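Local coordinates for trehalose synthase regulatory protein (Candida albicans, PDB 5HUS) that probably acts as a regulatory subunit of the trehalose synthase complex, with a C-terminal domain built like a trehalose-phosphatase of the HAD clan, at residues L27-A32 and I51-L56; L77-L82 and L94-G99; V127-S132 and Q173-L178; E135-S140 and G154-E159. All coordinates share one frame; numbering follows the deposited sequence.

Overall arrangement
All four contacts lie in one chain with a HAD-type core and an alpha/beta cap. Interaction 2 is the buried one, near the centre of the chain, and holds a beta-alpha-beta unit of the core sheet through a water-bridged glutamate and an alanine wedge. Interaction 1, about 13 Å away between centres, touches it through I29 and L77; it is partly buried and joins a short parallel strand pair to a helix start. Interactions 3 and 4 belong to the cap, their centres about 17 Å apart, and both use helix 116-136. Side-chain contacts alone join the helices of interaction 3, whereas interaction 4 combines a backbone bond from a tight turn with one serine packed against it.

Interaction 1: residues L27-A32 and I51-L56; sequences LEISSA and IDPSGL
I29 and I51 pair in a short parallel bridge just beyond the end of strand 20-26, a central strand of the HAD-type core, in the region where phosphatases of this clan usually carry their nucleophile loop. Segment 51-56 then turns directly into helix 53-59, so one contact joins a strand pair to a helix start. Two backbone bonds hold it: I51 N to E28 O at 3.2 Å, reaching the oxygen almost in line with its C=O bond (167°), and S30 N to I51 O at 3.0 Å, with the donor 39° out of the carbonyl plane. A CA-H...O contact from D52 CA to S30 O (3.2 Å) continues the pairing by one residue.

The side chains of I29 and I51 lie alongside each other and point the same way, with I29 CD1 at 3.7 Å from I51 CG2. I29 divides its two branches: CG1 stands opposite the carbonyl carbon (chi1 -58°) and carries CD1 to I51 and L56, while CG2 meets P53 at the CG-CD side of its ring, 3.7 Å from CG. Deeper in, L27 CD1 touches L56 CD1 at 3.9 Å, and helix 297-304 packs on L27, I51 and L56. M85 of helix 79-86 lies against I29 and P53.

On the polar side, S30 OG accepts from A32 N in an ST turn. D52 is the N-cap of the helix: its OD2 takes a weak bond from G55 N at 3.1 Å and a short one from S54 OG at 2.6 Å.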
loop_
_atom_site.group_PDB
_atom_site.type_symbol
_atom_site.label_atom_id
_atom_site.label_comp_id
_atom_site.label_asym_id
_atom_site.label_seq_id
_atom_site.Cartn_x
_atom_site.Cartn_y
_atom_site.Cartn_z
ATOM N N LEU A 27 -5.843 1.991 -2.620
ATOM C CA LEU A 27 -6.621 2.602 -3.692
ATOM C C LEU A 27 -5.822 3.684 -4.394
ATOM O O LEU A 27 -4.973 4.334 -3.788
ATOM C CB LEU A 27 -7.914 3.202 -3.140
ATOM C CG LEU A 27 -8.858 2.280 -2.373
ATOM C CD1 LEU A 27 -10.009 3.070 -1.779
ATOM C CD2 LEU A 27 -9.374 1.177 -3.285
ATOM N N GLU A 28 -6.103 3.872 -5.679
ATOM C CA GLU A 28 -5.523 4.977 -6.429
ATOM C C GLU A 28 -6.372 6.220 -6.191
ATOM O O GLU A 28 -7.513 6.292 -6.640
ATOM C CB GLU A 28 -5.460 4.643 -7.918
ATOM C CG GLU A 28 -4.589 3.446 -8.252
ATOM C CD GLU A 28 -3.111 3.793 -8.300
ATOM O OE1 GLU A 28 -2.692 4.481 -9.257
ATOM O OE2 GLU A 28 -2.368 3.380 -7.384
ATOM N N ILE A 29 -5.824 7.182 -5.460
ATOM C CA ILE A 29 -6.565 8.389 -5.133
ATOM C C ILE A 29 -6.108 9.516 -6.054
ATOM O O ILE A 29 -4.910 9.725 -6.238
ATOM C CB ILE A 29 -6.367 8.782 -3.660
ATOM C CG1 ILE A 29 -6.812 7.638 -2.749
ATOM C CG2 ILE A 29 -7.136 10.047 -3.329
ATOM C CD1 ILE A 29 -8.268 7.268 -2.887
ATOM N N SER A 30 -7.065 10.221 -6.650
ATOM C CA SER A 30 -6.735 11.294 -7.584
ATOM C C SER A 30 -7.731 12.436 -7.461
ATOM O O SER A 30 -8.928 12.202 -7.327
ATOM C CB SER A 30 -6.714 10.769 -9.020
ATOM O OG SER A 30 -6.614 11.833 -9.957
ATOM N N SER A 31 -7.231 13.667 -7.510
ATOM C CA SER A 31 -8.103 14.837 -7.483
ATOM C C SER A 31 -8.501 15.258 -8.897
ATOM O O SER A 31 -9.244 16.223 -9.078
ATOM C CB SER A 31 -7.424 15.998 -6.755
ATOM O OG SER A 31 -7.215 15.686 -5.388
ATOM N N ALA A 32 -8.003 14.528 -9.891
ATOM C CA ALA A 32 -8.327 14.792 -11.292
ATOM C C ALA A 32 -9.817 14.682 -11.562
ATOM O O ALA A 32 -10.519 13.906 -10.924
ATOM C CB ALA A 32 -7.571 13.840 -12.198
ATOM N N ILE A 51 -10.540 7.093 -7.436
ATOM C CA ILE A 51 -11.530 7.919 -6.757
ATOM C C ILE A 51 -10.870 9.111 -6.068
ATOM O O ILE A 51 -9.684 9.079 -5.747
ATOM C CB ILE A 51 -12.350 7.088 -5.731
ATOM C CG1 ILE A 51 -13.652 7.809 -5.368
ATOM C CG2 ILE A 51 -11.513 6.764 -4.497
ATOM C CD1 ILE A 51 -14.753 6.894 -4.891
ATOM N N ASP A 52 -11.647 10.169 -5.860
ATOM C CA ASP A 52 -11.172 11.373 -5.202
ATOM C C ASP A 52 -11.343 11.271 -3.684
ATOM O O ASP A 52 -12.142 10.469 -3.197
ATOM C CB ASP A 52 -11.923 12.593 -5.748
ATOM C CG ASP A 52 -13.418 12.483 -5.555
ATOM O OD1 ASP A 52 -14.016 11.508 -6.063
ATOM O OD2 ASP A 52 -13.993 13.360 -4.881
ATOM N N PRO A 53 -10.578 12.077 -2.927
ATOM C CA PRO A 53 -10.634 12.034 -1.462
ATOM C C PRO A 53 -12.036 12.240 -0.891
ATOM O O PRO A 53 -12.471 11.454 -0.058
ATOM C CB PRO A 53 -9.709 13.178 -1.055
ATOM C CG PRO A 53 -8.706 13.238 -2.165
ATOM C CD PRO A 53 -9.495 12.956 -3.406
ATOM N N SER A 54 -12.734 13.277 -1.343
ATOM C CA SER A 54 -14.071 13.569 -0.835
ATOM C C SER A 54 -15.054 12.443 -1.147
ATOM O O SER A 54 -15.917 12.130 -0.336
ATOM C CB SER A 54 -14.586 14.887 -1.412
ATOM O OG SER A 54 -14.597 14.850 -2.828
ATOM N N GLY A 55 -14.915 11.837 -2.323
ATOM C CA GLY A 55 -15.751 10.718 -2.712
ATOM C C GLY A 55 -15.535 9.504 -1.829
ATOM O O GLY A 55 -16.486 8.836 -1.428
ATOM N N LEU A 56 -14.273 9.222 -1.529
ATOM C CA LEU A 56 -13.901 8.117 -0.651
ATOM C C LEU A 56 -14.520 8.268 0.731
ATOM O O LEU A 56 -15.097 7.325 1.268
ATOM C CB LEU A 56 -12.375 8.029 -0.530
ATOM C CG LEU A 56 -11.838 7.012 0.474
ATOM C CD1 LEU A 56 -12.252 5.605 0.063
ATOM C CD2 LEU A 56 -10.323 7.125 0.603
#

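Interaction 2: residues L77-L82 and L94-G99; sequences LQRSDL and LIAENG
E97 OE2 faces Q78 and R79 across the contact and accepts a 2.7 Å bond from water 1, which in turn accepts from R79 N at 2.9 Å and R79 NE at 3.0 Å. The site lies in a beta-alpha-beta unit of the HAD-type core, where helix 79-86 connects strand 69-74 to strand 93-96. The water thus ties the first turn of the helix to the end of the strand. R79 bends at chi3 (-69°), which turns the edge of its guanidinium to the water; NH2 goes on to a salt bridge with D146, and the group makes a cation-pi contact with F101. Further donors hold the E97 carboxylate: D146 N at OE2, A147 N and T148 OG1 at OE1. Together with the nearby helix N-terminus, they would probably favour its negative charge.

Beside this site E97 N donates to L77 O at 2.9 Å, from 39° out of the carbonyl plane, while the CG of E97 rests against Q78 CA.

Below the polar layer the contact is apolar and buried. The methyl of A96 wedges between loop and helix: its CB lies 3.4 Å from L77 O and 3.9 Å from R79 CG. L82 points toward strand 93-96, and L73 of the neighbouring strand 69-74 touches it as well. Its CB lies 4.4 Å from L94 CD1, and its CD1 closes over A96 CB at 3.6 Å.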
loop_
_atom_site.group_PDB
_atom_site.type_symbol
_atom_site.label_atom_id
_atom_site.label_comp_id
_atom_site.label_asym_id
_atom_site.label_seq_id
_atom_site.Cartn_x
_atom_site.Cartn_y
_atom_site.Cartn_z
ATOM N N LEU A 77 1.495 7.627 -3.044
ATOM C CA LEU A 77 1.742 9.066 -3.072
ATOM C C LEU A 77 2.589 9.550 -1.899
ATOM O O LEU A 77 2.606 8.943 -0.829
ATOM C CB LEU A 77 0.417 9.827 -3.099
ATOM C CG LEU A 77 -0.484 9.552 -4.299
ATOM C CD1 LEU A 77 -1.783 10.325 -4.162
ATOM C CD2 LEU A 77 0.204 9.912 -5.615
ATOM N N GLN A 78 3.294 10.657 -2.109
ATOM C CA GLN A 78 4.145 11.204 -1.070
ATOM C C GLN A 78 3.319 11.914 -0.004
ATOM O O GLN A 78 2.157 12.281 -0.232
ATOM C CB GLN A 78 5.181 12.158 -1.670
ATOM C CG GLN A 78 4.620 13.471 -2.201
ATOM C CD GLN A 78 5.687 14.296 -2.911
ATOM O OE1 GLN A 78 6.651 14.744 -2.294
ATOM N NE2 GLN A 78 5.523 14.480 -4.216
ATOM N N ARG A 79 3.929 12.080 1.165
ATOM C CA ARG A 79 3.260 12.666 2.317
ATOM C C ARG A 79 2.592 13.990 1.979
ATOM O O ARG A 79 1.416 14.200 2.302
ATOM C CB ARG A 79 4.253 12.865 3.456
ATOM C CG ARG A 79 4.658 11.572 4.153
ATOM C CD ARG A 79 5.818 11.810 5.093
ATOM N NE ARG A 79 7.031 12.122 4.349
ATOM C CZ ARG A 79 8.167 12.525 4.905
ATOM N NH1 ARG A 79 8.253 12.658 6.225
ATOM N NH2 ARG A 79 9.220 12.783 4.141
ATOM N N SER A 80 3.333 14.873 1.322
ATOM C CA SER A 80 2.832 16.218 1.059
ATOM C C SER A 80 1.578 16.211 0.178
ATOM O O SER A 80 0.662 17.006 0.403
ATOM C CB SER A 80 3.937 17.081 0.432
ATOM O OG SER A 80 4.417 16.520 -0.775
ATOM N N ASP A 81 1.514 15.312 -0.803
ATOM C CA ASP A 81 0.311 15.198 -1.635
ATOM C C ASP A 81 -0.878 14.659 -0.841
ATOM O O ASP A 81 -2.003 15.128 -1.005
ATOM C CB ASP A 81 0.566 14.309 -2.855
ATOM C CG ASP A 81 1.385 15.011 -3.930
ATOM O OD1 ASP A 81 1.636 16.222 -3.787
ATOM O OD2 ASP A 81 1.771 14.350 -4.915
ATOM N N LEU A 82 -0.634 13.666 0.012
ATOM C CA LEU A 82 -1.701 13.100 0.821
ATOM C C LEU A 82 -2.214 14.088 1.863
ATOM O O LEU A 82 -3.409 14.123 2.144
ATOM C CB LEU A 82 -1.226 11.802 1.504
ATOM C CG LEU A 82 -1.105 10.653 0.499
ATOM C CD1 LEU A 82 -0.368 9.457 1.098
ATOM C CD2 LEU A 82 -2.477 10.239 -0.027
ATOM N N LEU A 94 -3.530 7.322 7.122
ATOM C CA LEU A 94 -2.768 7.400 5.884
ATOM C C LEU A 94 -1.472 6.616 5.946
ATOM O O LEU A 94 -0.726 6.684 6.933
ATOM C CB LEU A 94 -2.458 8.864 5.541
ATOM C CG LEU A 94 -3.679 9.789 5.416
ATOM C CD1 LEU A 94 -3.245 11.257 5.359
ATOM C CD2 LEU A 94 -4.529 9.429 4.208
ATOM N N ILE A 95 -1.197 5.877 4.878
ATOM C CA ILE A 95 0.094 5.222 4.710
ATOM C C ILE A 95 0.659 5.701 3.371
ATOM O O ILE A 95 0.072 5.438 2.323
ATOM C CB ILE A 95 -0.026 3.686 4.745
ATOM C CG1 ILE A 95 -0.723 3.231 6.028
ATOM C CG2 ILE A 95 1.351 3.055 4.685
ATOM C CD1 ILE A 95 -1.140 1.768 6.003
ATOM N N ALA A 96 1.778 6.423 3.419
ATOM C CA ALA A 96 2.333 7.079 2.234
ATOM C C ALA A 96 3.529 6.329 1.663
ATOM O O ALA A 96 4.221 5.607 2.384
ATOM C CB ALA A 96 2.742 8.512 2.565
ATOM N N GLU A 97 3.762 6.525 0.366
ATOM C CA GLU A 97 4.841 5.863 -0.375
ATOM C C GLU A 97 4.895 4.376 -0.062
ATOM O O GLU A 97 5.955 3.809 0.231
ATOM C CB GLU A 97 6.191 6.535 -0.094
ATOM C CG GLU A 97 6.215 7.999 -0.540
ATOM C CD GLU A 97 7.614 8.561 -0.703
ATOM O OE1 GLU A 97 8.513 7.834 -1.193
ATOM O OE2 GLU A 97 7.811 9.742 -0.353
ATOM N N ASN A 98 3.718 3.766 -0.114
ATOM C CA ASN A 98 3.542 2.327 0.004
ATOM C C ASN A 98 4.013 1.757 1.332
ATOM O O ASN A 98 4.270 0.568 1.433
ATOM C CB ASN A 98 4.253 1.615 -1.151
ATOM C CG ASN A 98 3.719 0.225 -1.393
ATOM O OD1 ASN A 98 4.473 -0.695 -1.720
ATOM N ND2 ASN A 98 2.413 0.054 -1.213
ATOM N N GLY A 99 4.112 2.598 2.355
ATOM C CA GLY A 99 4.476 2.095 3.666
ATOM C C GLY A 99 5.619 2.810 4.360
ATOM O O GLY A 99 5.823 2.619 5.560
HETATM O O HOH W 1 6.727 11.415 1.417
#

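Interaction 3: residues V127-S132 and Q173-L178; sequences VKLVES and QHINTL
L129 and H174 lead a side-chain contact between two antiparallel helices, 116-136 and 161-179, on the outer part of the cap, the centre of the contact about 23 Å from that of the chain. The axes of the two short segments run 11.3 Å apart at an angle of 159°, a wide spacing that L129 bridges. Its CG, anti to the backbone N (chi1 -170°), carries both methyls into the gap. CD1 sits over one face of the imidazole, displaced toward its rim: 3.6 Å from the ring centroid and 23° off the normal, a CH-pi contact whose nearest ring atom is H174 NE2, 3.3 Å from L129 CD1. The ring is held from two further directions, by L178 CG in plane at its edge and by K133 NZ, which is hydrogen-bonded to ND1.

The L129 and I175 side chains cross at an angle, L129 CD2 meeting I175 CG1 at 3.6 Å. On the buried side V130 CG2 approaches I175 CD1 more loosely, at 4.4 Å. V130 also packs on C142, V149 and F151, and I175 on A186, so this side of the contact leads down to the sheet.

Within the helices, S132 OG bonds L129 O at 2.6 Å and T177 OG1 bonds Q173 O at 2.7 Å. Paired helices lying on an antiparallel sheet, in the order helix, two strands, helix, two strands, are typical of the C2-type cap of HAD proteins, as in trehalose-phosphate phosphatases.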
loop_
_atom_site.group_PDB
_atom_site.type_symbol
_atom_site.label_atom_id
_atom_site.label_comp_id
_atom_site.label_asym_id
_atom_site.label_seq_id
_atom_site.Cartn_x
_atom_site.Cartn_y
_atom_site.Cartn_z
ATOM N N VAL A 127 18.521 7.810 -7.605
ATOM C CA VAL A 127 18.011 8.853 -8.491
ATOM C C VAL A 127 18.975 9.132 -9.645
ATOM O O VAL A 127 18.558 9.259 -10.800
ATOM C CB VAL A 127 17.746 10.158 -7.724
ATOM C CG1 VAL A 127 17.474 11.297 -8.695
ATOM C CG2 VAL A 127 16.562 9.976 -6.778
ATOM N N LYS A 128 20.260 9.216 -9.322
ATOM C CA LYS A 128 21.300 9.453 -10.317
ATOM C C LYS A 128 21.318 8.337 -11.358
ATOM O O LYS A 128 21.399 8.594 -12.562
ATOM C CB LYS A 128 22.664 9.572 -9.634
ATOM C CG LYS A 128 23.801 9.967 -10.561
ATOM C CD LYS A 128 24.689 11.017 -9.909
ATOM C CE LYS A 128 25.957 11.241 -10.712
ATOM N NZ LYS A 128 26.786 10.007 -10.752
ATOM N N LEU A 129 21.221 7.101 -10.884
ATOM C CA LEU A 129 21.185 5.935 -11.759
ATOM C C LEU A 129 19.980 6.005 -12.701
ATOM O O LEU A 129 20.123 5.857 -13.917
ATOM C CB LEU A 129 21.158 4.651 -10.921
ATOM C CG LEU A 129 21.351 3.286 -11.586
ATOM C CD1 LEU A 129 21.841 2.279 -10.560
ATOM C CD2 LEU A 129 20.064 2.782 -12.234
ATOM N N VAL A 130 18.797 6.248 -12.144
ATOM C CA VAL A 130 17.585 6.330 -12.954
ATOM C C VAL A 130 17.662 7.477 -13.959
ATOM O O VAL A 130 17.248 7.330 -15.112
ATOM C CB VAL A 130 16.329 6.498 -12.077
ATOM C CG1 VAL A 130 15.098 6.733 -12.941
ATOM C CG2 VAL A 130 16.139 5.268 -11.198
ATOM N N GLU A 131 18.217 8.608 -13.536
ATOM C CA GLU A 131 18.303 9.770 -14.419
ATOM C C GLU A 131 19.207 9.491 -15.622
ATOM O O GLU A 131 18.941 9.973 -16.722
ATOM C CB GLU A 131 18.789 11.001 -13.645
ATOM C CG GLU A 131 17.677 11.688 -12.849
ATOM C CD GLU A 131 18.179 12.835 -11.990
ATOM O OE1 GLU A 131 19.392 12.884 -11.696
ATOM O OE2 GLU A 131 17.355 13.689 -11.607
ATOM N N SER A 132 20.250 8.690 -15.414
ATOM C CA SER A 132 21.161 8.323 -16.498
ATOM C C SER A 132 20.483 7.407 -17.517
ATOM O O SER A 132 20.847 7.400 -18.693
ATOM C CB SER A 132 22.422 7.649 -15.947
ATOM O OG SER A 132 22.157 6.323 -15.521
ATOM N N GLN A 173 17.737 -5.051 -13.500
ATOM C CA GLN A 173 18.906 -5.877 -13.191
ATOM C C GLN A 173 20.025 -5.041 -12.580
ATOM O O GLN A 173 20.655 -5.453 -11.604
ATOM C CB GLN A 173 19.415 -6.601 -14.441
ATOM C CG GLN A 173 20.685 -7.414 -14.196
ATOM C CD GLN A 173 21.021 -8.346 -15.344
ATOM O OE1 GLN A 173 20.302 -8.403 -16.345
ATOM N NE2 GLN A 173 22.117 -9.086 -15.204
ATOM N N HIS A 174 20.262 -3.869 -13.164
ATOM C CA HIS A 174 21.276 -2.921 -12.695
ATOM C C HIS A 174 21.026 -2.524 -11.233
ATOM O O HIS A 174 21.899 -2.679 -10.375
ATOM C CB HIS A 174 21.279 -1.691 -13.614
ATOM C CG HIS A 174 22.332 -0.670 -13.297
ATOM N ND1 HIS A 174 22.572 0.417 -14.113
ATOM C CD2 HIS A 174 23.197 -0.557 -12.262
ATOM C CE1 HIS A 174 23.536 1.153 -13.592
ATOM N NE2 HIS A 174 23.933 0.583 -12.468
ATOM N N ILE A 175 19.827 -2.026 -10.952
ATOM C CA ILE A 175 19.475 -1.624 -9.594
ATOM C C ILE A 175 19.508 -2.787 -8.604
ATOM O O ILE A 175 20.017 -2.647 -7.488
ATOM C CB ILE A 175 18.082 -0.964 -9.568
ATOM C CG1 ILE A 175 18.130 0.359 -10.330
ATOM C CG2 ILE A 175 17.610 -0.745 -8.138
ATOM C CD1 ILE A 175 16.766 0.938 -10.640
ATOM N N ASN A 176 18.979 -3.941 -8.997
ATOM C CA ASN A 176 18.935 -5.063 -8.071
ATOM C C ASN A 176 20.330 -5.585 -7.770
ATOM O O ASN A 176 20.626 -5.927 -6.632
ATOM C CB ASN A 176 18.046 -6.181 -8.610
ATOM C CG ASN A 176 16.574 -5.851 -8.478
ATOM O OD1 ASN A 176 16.206 -4.942 -7.736
ATOM N ND2 ASN A 176 15.730 -6.581 -9.192
ATOM N N THR A 177 21.195 -5.614 -8.778
ATOM C CA THR A 177 22.565 -6.078 -8.556
ATOM C C THR A 177 23.261 -5.208 -7.511
ATOM O O THR A 177 23.904 -5.716 -6.591
ATOM C CB THR A 177 23.387 -6.067 -9.858
ATOM O OG1 THR A 177 22.761 -6.910 -10.834
ATOM C CG2 THR A 177 24.812 -6.561 -9.599
ATOM N N LEU A 178 23.092 -3.894 -7.631
ATOM C CA LEU A 178 23.811 -2.953 -6.779
ATOM C C LEU A 178 23.162 -2.690 -5.416
ATOM O O LEU A 178 23.863 -2.357 -4.462
ATOM C CB LEU A 178 23.992 -1.620 -7.503
ATOM C CG LEU A 178 24.833 -1.632 -8.783
ATOM C CD1 LEU A 178 25.101 -0.215 -9.249
ATOM C CD2 LEU A 178 26.137 -2.381 -8.573
#

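Interaction 4: residues E135-S140 and G154-E159; sequences ERLPGS and GKSFSE
S156 fits closely against L137 and P138, whereas K155 and E159, on the same segment, lie on the exposed outer side. On the tight side S156 CB meets P138 O at 3.3 Å, and its hydroxyl rests beside a leucine branch, with L137 CD2 3.5 Å from S156 OG. That OG sits between the backbone N and the carbonyl carbon of its own residue (chi1 79°), and it is hydrogen-bonded with A153 O and S164 OG. L137 itself is buried, touching F151 of strand 149-152 and T167 of helix 161-179.

The backbone supplies the one hydrogen bond across the contact: K155 N to G139 O at 3.1 Å, with the donor 51° out of the carbonyl plane. G154 CA adds a CA-H...O contact to the same oxygen at 3.5 Å.

A type II beta turn from L137 to S140, with G139 at positive phi (99°), links helix 116-136 to strand 141-144 of the cap. It is doubly fastened, since L137 O accepts from S140 N at 3.1 Å and, in the carbonyl plane, from S140 OG at 2.6 Å. Against it lies the loop that follows strand 149-152 and leads into helix 156-159.

Toward solvent the packing thins. The extended K155 side chain keeps only CB near G139 CA, and its NZ reaches E159 OE2 in a long salt bridge of 3.9 Å.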
loop_
_atom_site.group_PDB
_atom_site.type_symbol
_atom_site.label_atom_id
_atom_site.label_comp_id
_atom_site.label_asym_id
_atom_site.label_seq_id
_atom_site.Cartn_x
_atom_site.Cartn_y
_atom_site.Cartn_z
ATOM N N GLU A 135 18.239 9.691 -19.797
ATOM C CA GLU A 135 19.011 10.347 -20.851
ATOM C C GLU A 135 19.136 9.478 -22.098
ATOM O O GLU A 135 19.071 9.979 -23.219
ATOM C CB GLU A 135 20.407 10.714 -20.344
ATOM C CG GLU A 135 20.411 11.551 -19.075
ATOM C CD GLU A 135 21.807 11.780 -18.522
ATOM O OE1 GLU A 135 22.587 10.805 -18.434
ATOM O OE2 GLU A 135 22.127 12.940 -18.182
ATOM N N ARG A 136 19.303 8.174 -21.901
ATOM C CA ARG A 136 19.541 7.261 -23.012
ATOM C C ARG A 136 18.241 6.705 -23.596
ATOM O O ARG A 136 18.266 5.955 -24.572
ATOM C CB ARG A 136 20.460 6.117 -22.565
ATOM C CG ARG A 136 21.768 6.604 -21.944
ATOM C CD ARG A 136 22.659 5.461 -21.486
ATOM N NE ARG A 136 23.417 4.874 -22.590
ATOM C CZ ARG A 136 24.388 3.977 -22.437
ATOM N NH1 ARG A 136 24.731 3.567 -21.224
ATOM N NH2 ARG A 136 25.025 3.501 -23.499
ATOM N N LEU A 137 17.110 7.084 -23.006
ATOM C CA LEU A 137 15.805 6.628 -23.480
ATOM C C LEU A 137 14.818 7.792 -23.574
ATOM O O LEU A 137 14.046 8.037 -22.644
ATOM C CB LEU A 137 15.250 5.533 -22.560
ATOM C CG LEU A 137 13.937 4.845 -22.957
ATOM C CD1 LEU A 137 14.114 3.988 -24.199
ATOM C CD2 LEU A 137 13.392 4.008 -21.806
ATOM N N PRO A 138 14.842 8.517 -24.703
ATOM C CA PRO A 138 13.993 9.703 -24.878
ATOM C C PRO A 138 12.511 9.385 -24.708
ATOM O O PRO A 138 12.036 8.348 -25.178
ATOM C CB PRO A 138 14.302 10.155 -26.313
ATOM C CG PRO A 138 14.919 8.968 -26.976
ATOM C CD PRO A 138 15.648 8.233 -25.901
ATOM N N GLY A 139 11.797 10.272 -24.023
ATOM C CA GLY A 139 10.392 10.061 -23.740
ATOM C C GLY A 139 10.169 9.529 -22.334
ATOM O O GLY A 139 9.070 9.634 -21.786
ATOM N N SER A 140 11.211 8.953 -21.747
ATOM C CA SER A 140 11.094 8.426 -20.393
ATOM C C SER A 140 11.379 9.531 -19.386
ATOM O O SER A 140 11.934 10.571 -19.739
ATOM C CB SER A 140 12.042 7.242 -20.180
ATOM O OG SER A 140 13.398 7.649 -20.159
ATOM N N GLY A 154 7.017 6.422 -20.144
ATOM C CA GLY A 154 6.441 7.580 -20.801
ATOM C C GLY A 154 6.232 7.321 -22.279
ATOM O O GLY A 154 5.721 6.270 -22.666
ATOM N N LYS A 155 6.668 8.268 -23.103
ATOM C CA LYS A 155 6.447 8.197 -24.543
ATOM C C LYS A 155 7.357 7.178 -25.225
ATOM O O LYS A 155 7.087 6.760 -26.351
ATOM C CB LYS A 155 6.643 9.578 -25.176
ATOM C CG LYS A 155 6.071 9.701 -26.587
ATOM C CD LYS A 155 6.431 11.037 -27.220
ATOM C CE LYS A 155 6.121 11.040 -28.712
ATOM N NZ LYS A 155 6.837 12.133 -29.425
ATOM N N SER A 156 8.429 6.772 -24.549
ATOM C CA SER A 156 9.348 5.793 -25.126
ATOM C C SER A 156 8.630 4.473 -25.380
ATOM O O SER A 156 9.018 3.703 -26.260
ATOM C CB SER A 156 10.557 5.566 -24.214
ATOM O OG SER A 156 10.237 4.708 -23.132
ATOM N N PHE A 157 7.573 4.231 -24.610
ATOM C CA PHE A 157 6.806 2.992 -24.692
ATOM C C PHE A 157 6.032 2.901 -26.001
ATOM O O PHE A 157 5.827 1.810 -26.534
ATOM C CB PHE A 157 5.844 2.884 -23.509
ATOM C CG PHE A 157 5.296 1.504 -23.291
ATOM C CD1 PHE A 157 6.083 0.519 -22.713
ATOM C CD2 PHE A 157 3.992 1.194 -23.641
ATOM C CE1 PHE A 157 5.581 -0.754 -22.500
ATOM C CE2 PHE A 157 3.484 -0.077 -23.429
ATOM C CZ PHE A 157 4.279 -1.051 -22.857
ATOM N N SER A 158 5.589 4.047 -26.507
ATOM C CA SER A 158 4.853 4.079 -27.765
ATOM C C SER A 158 5.815 4.212 -28.946
ATOM O O SER A 158 5.574 3.659 -30.019
ATOM C CB SER A 158 3.828 5.220 -27.760
ATOM O OG SER A 158 4.429 6.456 -27.415
ATOM N N GLU A 159 6.910 4.937 -28.741
ATOM C CA GLU A 159 7.925 5.107 -29.777
ATOM C C GLU A 159 8.582 3.779 -30.156
ATOM O O GLU A 159 8.895 3.542 -31.324
ATOM C CB GLU A 159 8.985 6.114 -29.322
ATOM C CG GLU A 159 8.509 7.558 -29.354
ATOM C CD GLU A 159 8.185 8.030 -30.761
ATOM O OE1 GLU A 159 9.060 7.908 -31.644
ATOM O OE2 GLU A 159 7.055 8.513 -30.984
#